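Local coordinates for Ras-3 from Cryphonectria parasitica (Cryphonectria parasitica, PDB 4KU4), which is a Ras-family small G-domain protein of the P-loop superfamily, modelled here with bound guanosine-5'-diphosphate and magnesium ions, at residues Ile13-Ala18 with Ser188-Asp193; Asn33-Val38 with Leu64-Thr69. All blocks are in the same frame, centred on the assembly; numbering follows the deposited sequence.

Contact 1: Ile13-Ala18 with Ser188-Asp193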
loop_
_atom_site.group_PDB
_atom_site.type_symbol
_atom_site.label_atom_id
_atom_site.label_comp_id
_atom_site.label_asym_id
_atom_site.label_seq_id
_atom_site.Cartn_x
_atom_site.Cartn_y
_atom_site.Cartn_z
ATOM N N ILE A 13 -10.204 15.329 -3.541
ATOM C CA ILE A 13 -9.370 14.283 -2.972
ATOM C C ILE A 13 -9.533 14.272 -1.466
ATOM O O ILE A 13 -9.443 15.311 -0.821
ATOM C CB ILE A 13 -7.900 14.517 -3.348
ATOM C CG1 ILE A 13 -7.740 14.392 -4.859
ATOM C CG2 ILE A 13 -6.991 13.528 -2.641
ATOM C CD1 ILE A 13 -8.275 13.094 -5.404
ATOM N N THR A 14 -9.801 13.097 -0.904
ATOM C CA THR A 14 -9.984 12.988 0.529
ATOM C C THR A 14 -8.794 12.326 1.232
ATOM O O THR A 14 -8.560 12.563 2.415
ATOM C CB THR A 14 -11.251 12.194 0.852
ATOM O OG1 THR A 14 -11.124 10.878 0.309
ATOM C CG2 THR A 14 -12.456 12.868 0.225
ATOM N N ASP A 15 -8.049 11.503 0.502
ATOM C CA ASP A 15 -6.946 10.740 1.101
ATOM C C ASP A 15 -5.762 10.564 0.160
ATOM O O ASP A 15 -5.930 10.168 -0.994
ATOM C CB ASP A 15 -7.442 9.370 1.545
ATOM C CG ASP A 15 -8.489 9.460 2.624
ATOM O OD1 ASP A 15 -8.105 9.643 3.805
ATOM O OD2 ASP A 15 -9.690 9.330 2.295
ATOM N N LYS A 16 -4.562 10.824 0.671
ATOM C CA LYS A 16 -3.349 10.692 -0.127
ATOM C C LYS A 16 -2.576 9.472 0.327
ATOM O O LYS A 16 -2.076 9.429 1.446
ATOM C CB LYS A 16 -2.480 11.951 0.009
ATOM C CG LYS A 16 -3.035 13.180 -0.690
ATOM C CD LYS A 16 -2.506 14.444 -0.042
ATOM C CE LYS A 16 -2.867 15.695 -0.831
ATOM N NZ LYS A 16 -2.708 16.943 -0.005
ATOM N N ILE A 17 -2.484 8.477 -0.543
ATOM C CA ILE A 17 -1.790 7.245 -0.231
ATOM C C ILE A 17 -0.543 7.098 -1.097
ATOM O O ILE A 17 -0.592 7.341 -2.306
ATOM C CB ILE A 17 -2.690 6.039 -0.528
ATOM C CG1 ILE A 17 -4.056 6.218 0.137
ATOM C CG2 ILE A 17 -2.012 4.787 -0.076
ATOM C CD1 ILE A 17 -5.039 5.125 -0.199
ATOM N N ALA A 18 0.573 6.692 -0.488
ATOM C CA ALA A 18 1.758 6.359 -1.275
ATOM C C ALA A 18 2.007 4.838 -1.353
ATOM O O ALA A 18 1.881 4.133 -0.360
ATOM C CB ALA A 18 3.002 7.112 -0.751
ATOM N N SER A 188 -8.134 -0.477 3.776
ATOM C CA SER A 188 -7.782 -0.794 5.154
ATOM C C SER A 188 -7.166 0.391 5.887
ATOM O O SER A 188 -7.423 0.591 7.072
ATOM C CB SER A 188 -6.867 -2.029 5.237
ATOM O OG SER A 188 -5.563 -1.767 4.729
ATOM N N VAL A 189 -6.361 1.186 5.189
ATOM C CA VAL A 189 -5.690 2.286 5.869
ATOM C C VAL A 189 -6.625 3.469 6.064
ATOM O O VAL A 189 -6.487 4.232 7.023
ATOM C CB VAL A 189 -4.398 2.709 5.157
ATOM C CG1 VAL A 189 -3.275 1.708 5.475
ATOM C CG2 VAL A 189 -4.613 2.837 3.663
ATOM N N VAL A 190 -7.589 3.616 5.165
ATOM C CA VAL A 190 -8.628 4.619 5.363
ATOM C C VAL A 190 -9.485 4.242 6.572
ATOM O O VAL A 190 -9.789 5.088 7.417
ATOM C CB VAL A 190 -9.548 4.745 4.135
ATOM C CG1 VAL A 190 -10.725 5.694 4.459
ATOM C CG2 VAL A 190 -8.741 5.214 2.904
ATOM N N ARG A 191 -9.862 2.969 6.637
ATOM C CA ARG A 191 -10.660 2.444 7.739
ATOM C C ARG A 191 -9.937 2.636 9.063
ATOM O O ARG A 191 -10.555 3.000 10.065
ATOM C CB ARG A 191 -10.988 0.974 7.507
ATOM C CG ARG A 191 -12.053 0.770 6.443
ATOM C CD ARG A 191 -12.334 -0.678 6.133
ATOM N NE ARG A 191 -13.463 -0.779 5.210
ATOM C CZ ARG A 191 -13.492 -1.544 4.125
ATOM N NH1 ARG A 191 -12.452 -2.294 3.815
ATOM N NH2 ARG A 191 -14.574 -1.553 3.341
ATOM N N ALA A 192 -8.623 2.418 9.063
ATOM C CA ALA A 192 -7.838 2.577 10.284
ATOM C C ALA A 192 -7.791 4.037 10.739
ATOM O O ALA A 192 -7.928 4.333 11.927
ATOM C CB ALA A 192 -6.424 2.031 10.088
ATOM N N ASP A 193 -7.602 4.946 9.788
ATOM C CA ASP A 193 -7.564 6.378 10.080
ATOM C C ASP A 193 -8.870 6.819 10.734
ATOM O O ASP A 193 -8.871 7.581 11.696
ATOM C CB ASP A 193 -7.309 7.178 8.799
ATOM C CG ASP A 193 -7.133 8.657 9.058
ATOM O OD1 ASP A 193 -6.648 9.019 10.154
ATOM O OD2 ASP A 193 -7.470 9.458 8.160
HETATM O O HOH W 1 -9.120 8.967 6.080
#
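The carboxylate of Asp-15 has Val-190 over one face and the hydroxyl of Thr-14 toward the other. Val-190 CG2 stands almost straight above Asp-15 CG at 4.3 Å, while Thr-14 OG1 bonds Asp-15 OD2 at 2.9 Å, 41° out of the carboxylate plane. In the Ras-type alpha/beta fold this is where the start of central strand 15-20 meets the C-terminal helix 182-196; the backbones approach to 7.6 Å between Asp-15 CA and Val-190 CA. One turn beyond Val-190, Asp-193 reaches back to the same aspartate, its CG swung opposite the backbone N (chi1 -175°). The two acids keep 4.4 Å between Asp-15 OD1 and Asp-193 OD2. Glu-87 adds a third carboxylate close by, a cluster that may favour protonation of one member. Further along the strand, Ile-17 and Val-189 approach more loosely, and Leu-88 of strand 88-94 touches both Asp-15 and Val-189. Thr-14 OG1 is also hydrogen-bonded to His-63 N on strand 60-67, tying the Asp-15 side chain to the adjoining strand. A water lies within bonding distance of both acids, 2.6 Å from Asp-15 OD1 and 2.7 Å from Asp-193 OD2.

Contact 2: Asn33-Val38 with Leu64-Thr69; sequences NLTKHV and LEILDT
Thr-35, in the last turn of helix 27-35, faces Ile-66 on strand 60-67 with 9.2 Å between Thr-35 CA and Ile-66 CA. The helix closes in a Schellman motif: Lys-36 takes a positive phi of 62°, and Lys-36 N bonds Asn-33 O at 3.2 Å. This is the helix that follows the probable P-loop of the Ras fold, resting by its C-terminal end on the sheet. The strand leads into the DxxG motif of the family, whose Asp-68 OD2 bonds Thr-28 OG1. Between the two segments the meeting is apolar and small, made by the end of one isoleucine. Ile-66 CD1 presses on Leu-34 CD2 at 3.4 Å, tighter than usual van der Waals contact, and the isoleucine's chi2 of 129° lies well off a staggered value; local strain or an imperfectly placed methyl could account for both. Leu-34 is also packed against Val-182 and Phe-186 of helix 182-196, and Ile-66 against Thr-31. Thr-35 turns its hydroxyl back to Thr-31 O (chi1 62°), which leaves the methyl to face the strand. Thr-35 CG2 lies 4.1 Å from Ile-66 CD1.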
loop_
_atom_site.group_PDB
_atom_site.type_symbol
_atom_site.label_atom_id
_atom_site.label_comp_id
_atom_site.label_asym_id
_atom_site.label_seq_id
_atom_site.Cartn_x
_atom_site.Cartn_y
_atom_site.Cartn_z
ATOM N N ASN A 33 -5.273 -1.834 -11.082
ATOM C CA ASN A 33 -6.422 -2.673 -10.750
ATOM C C ASN A 33 -7.433 -1.942 -9.872
ATOM O O ASN A 33 -8.615 -1.876 -10.207
ATOM C CB ASN A 33 -5.973 -3.991 -10.104
ATOM C CG ASN A 33 -7.139 -4.931 -9.821
ATOM O OD1 ASN A 33 -7.712 -4.933 -8.719
ATOM N ND2 ASN A 33 -7.496 -5.738 -10.814
ATOM N N LEU A 34 -6.965 -1.383 -8.756
ATOM C CA LEU A 34 -7.822 -0.670 -7.838
ATOM C C LEU A 34 -8.627 0.426 -8.525
ATOM O O LEU A 34 -9.815 0.564 -8.273
ATOM C CB LEU A 34 -7.006 -0.055 -6.712
ATOM C CG LEU A 34 -7.802 0.844 -5.774
ATOM C CD1 LEU A 34 -8.641 -0.009 -4.817
ATOM C CD2 LEU A 34 -6.850 1.747 -5.021
ATOM N N THR A 35 -7.965 1.207 -9.381
ATOM C CA THR A 35 -8.586 2.379 -9.983
ATOM C C THR A 35 -9.373 2.089 -11.256
ATOM O O THR A 35 -9.962 2.997 -11.827
ATOM C CB THR A 35 -7.557 3.487 -10.250
ATOM O OG1 THR A 35 -6.585 3.010 -11.185
ATOM C CG2 THR A 35 -6.877 3.902 -8.960
ATOM N N LYS A 36 -9.398 0.831 -11.683
ATOM C CA LYS A 36 -10.206 0.428 -12.834
ATOM C C LYS A 36 -9.745 1.153 -14.095
ATOM O O LYS A 36 -10.553 1.561 -14.931
ATOM C CB LYS A 36 -11.696 0.675 -12.560
ATOM C CG LYS A 36 -12.207 0.092 -11.235
ATOM C CD LYS A 36 -12.728 -1.332 -11.415
ATOM C CE LYS A 36 -13.022 -1.986 -10.067
ATOM N NZ LYS A 36 -13.925 -1.129 -9.236
ATOM N N HIS A 37 -8.430 1.305 -14.223
ATOM C CA HIS A 37 -7.810 1.977 -15.364
ATOM C C HIS A 37 -8.140 1.196 -16.643
ATOM O O HIS A 37 -8.341 -0.018 -16.587
ATOM C CB HIS A 37 -6.293 2.032 -15.135
ATOM C CG HIS A 37 -5.566 3.002 -16.018
ATOM N ND1 HIS A 37 -5.256 2.726 -17.331
ATOM C CD2 HIS A 37 -5.076 4.235 -15.767
ATOM C CE1 HIS A 37 -4.615 3.753 -17.854
ATOM N NE2 HIS A 37 -4.478 4.678 -16.923
ATOM N N VAL A 38 -8.178 1.877 -17.790
ATOM C CA VAL A 38 -8.666 1.264 -19.045
ATOM C C VAL A 38 -7.873 0.069 -19.554
ATOM O O VAL A 38 -8.442 -0.882 -20.096
ATOM C CB VAL A 38 -8.787 2.273 -20.214
ATOM C CG1 VAL A 38 -10.108 3.001 -20.148
ATOM C CG2 VAL A 38 -7.602 3.239 -20.242
ATOM N N LEU A 64 -9.585 8.692 -3.356
ATOM C CA LEU A 64 -8.214 8.344 -3.032
ATOM C C LEU A 64 -7.304 8.813 -4.159
ATOM O O LEU A 64 -7.613 8.630 -5.333
ATOM C CB LEU A 64 -8.088 6.835 -2.854
ATOM C CG LEU A 64 -9.169 6.139 -2.017
ATOM C CD1 LEU A 64 -8.916 4.626 -1.886
ATOM C CD2 LEU A 64 -9.258 6.791 -0.642
ATOM N N GLU A 65 -6.193 9.445 -3.796
ATOM C CA GLU A 65 -5.156 9.782 -4.760
ATOM C C GLU A 65 -3.956 8.920 -4.394
ATOM O O GLU A 65 -3.422 9.020 -3.289
ATOM C CB GLU A 65 -4.811 11.274 -4.691
ATOM C CG GLU A 65 -3.813 11.748 -5.746
ATOM C CD GLU A 65 -3.876 13.247 -5.932
ATOM O OE1 GLU A 65 -4.263 13.694 -7.035
ATOM O OE2 GLU A 65 -3.565 13.981 -4.969
ATOM N N ILE A 66 -3.544 8.059 -5.317
ATOM C CA ILE A 66 -2.497 7.089 -5.006
ATOM C C ILE A 66 -1.240 7.402 -5.798
ATOM O O ILE A 66 -1.245 7.387 -7.027
ATOM C CB ILE A 66 -2.973 5.648 -5.308
ATOM C CG1 ILE A 66 -4.197 5.313 -4.459
ATOM C CG2 ILE A 66 -1.879 4.640 -5.017
ATOM C CD1 ILE A 66 -5.328 4.768 -5.254
ATOM N N LEU A 67 -0.168 7.698 -5.070
ATOM C CA LEU A 67 1.144 7.900 -5.660
ATOM C C LEU A 67 1.859 6.574 -5.930
ATOM O O LEU A 67 2.280 5.880 -5.012
ATOM C CB LEU A 67 1.994 8.793 -4.752
ATOM C CG LEU A 67 3.331 9.212 -5.359
ATOM C CD1 LEU A 67 3.132 10.168 -6.515
ATOM C CD2 LEU A 67 4.228 9.827 -4.296
ATOM N N ASP A 68 1.978 6.216 -7.203
ATOM C CA ASP A 68 2.761 5.057 -7.594
ATOM C C ASP A 68 4.196 5.559 -7.605
ATOM O O ASP A 68 4.435 6.743 -7.871
ATOM C CB ASP A 68 2.323 4.573 -8.988
ATOM C CG ASP A 68 2.918 3.224 -9.367
ATOM O OD1 ASP A 68 3.514 2.559 -8.501
ATOM O OD2 ASP A 68 2.779 2.815 -10.539
ATOM N N THR A 69 5.138 4.687 -7.265
ATOM C CA THR A 69 6.532 5.096 -7.108
ATOM C C THR A 69 7.483 4.089 -7.720
ATOM O O THR A 69 7.146 2.930 -7.935
ATOM C CB THR A 69 6.933 5.250 -5.627
ATOM O OG1 THR A 69 6.839 3.977 -4.968
ATOM C CG2 THR A 69 6.038 6.275 -4.905
#

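In the fold
The centres of contacts 1 and 2 are 13 Å apart, and they join through the sheet: strands 15-20 and 60-67 are parallel neighbours, with Ile-17 O to Leu-67 N at 2.8 Å a probable hydrogen bond between them. Along the chain the segments come in the order 13-18, 33-38, 64-69, 188-193, so contact 2 falls wholly within the span that contact 1 brackets. Helix 182-196 serves both, reaching segment 13-18 directly and touching Leu-34 and Leu-64 from its earlier turns. Helices 27-35 and 182-196 thus pack together over this pair of neighbouring strands, with the Ile-66 side chain about 11 Å from the bound guanosine-5'-diphosphate.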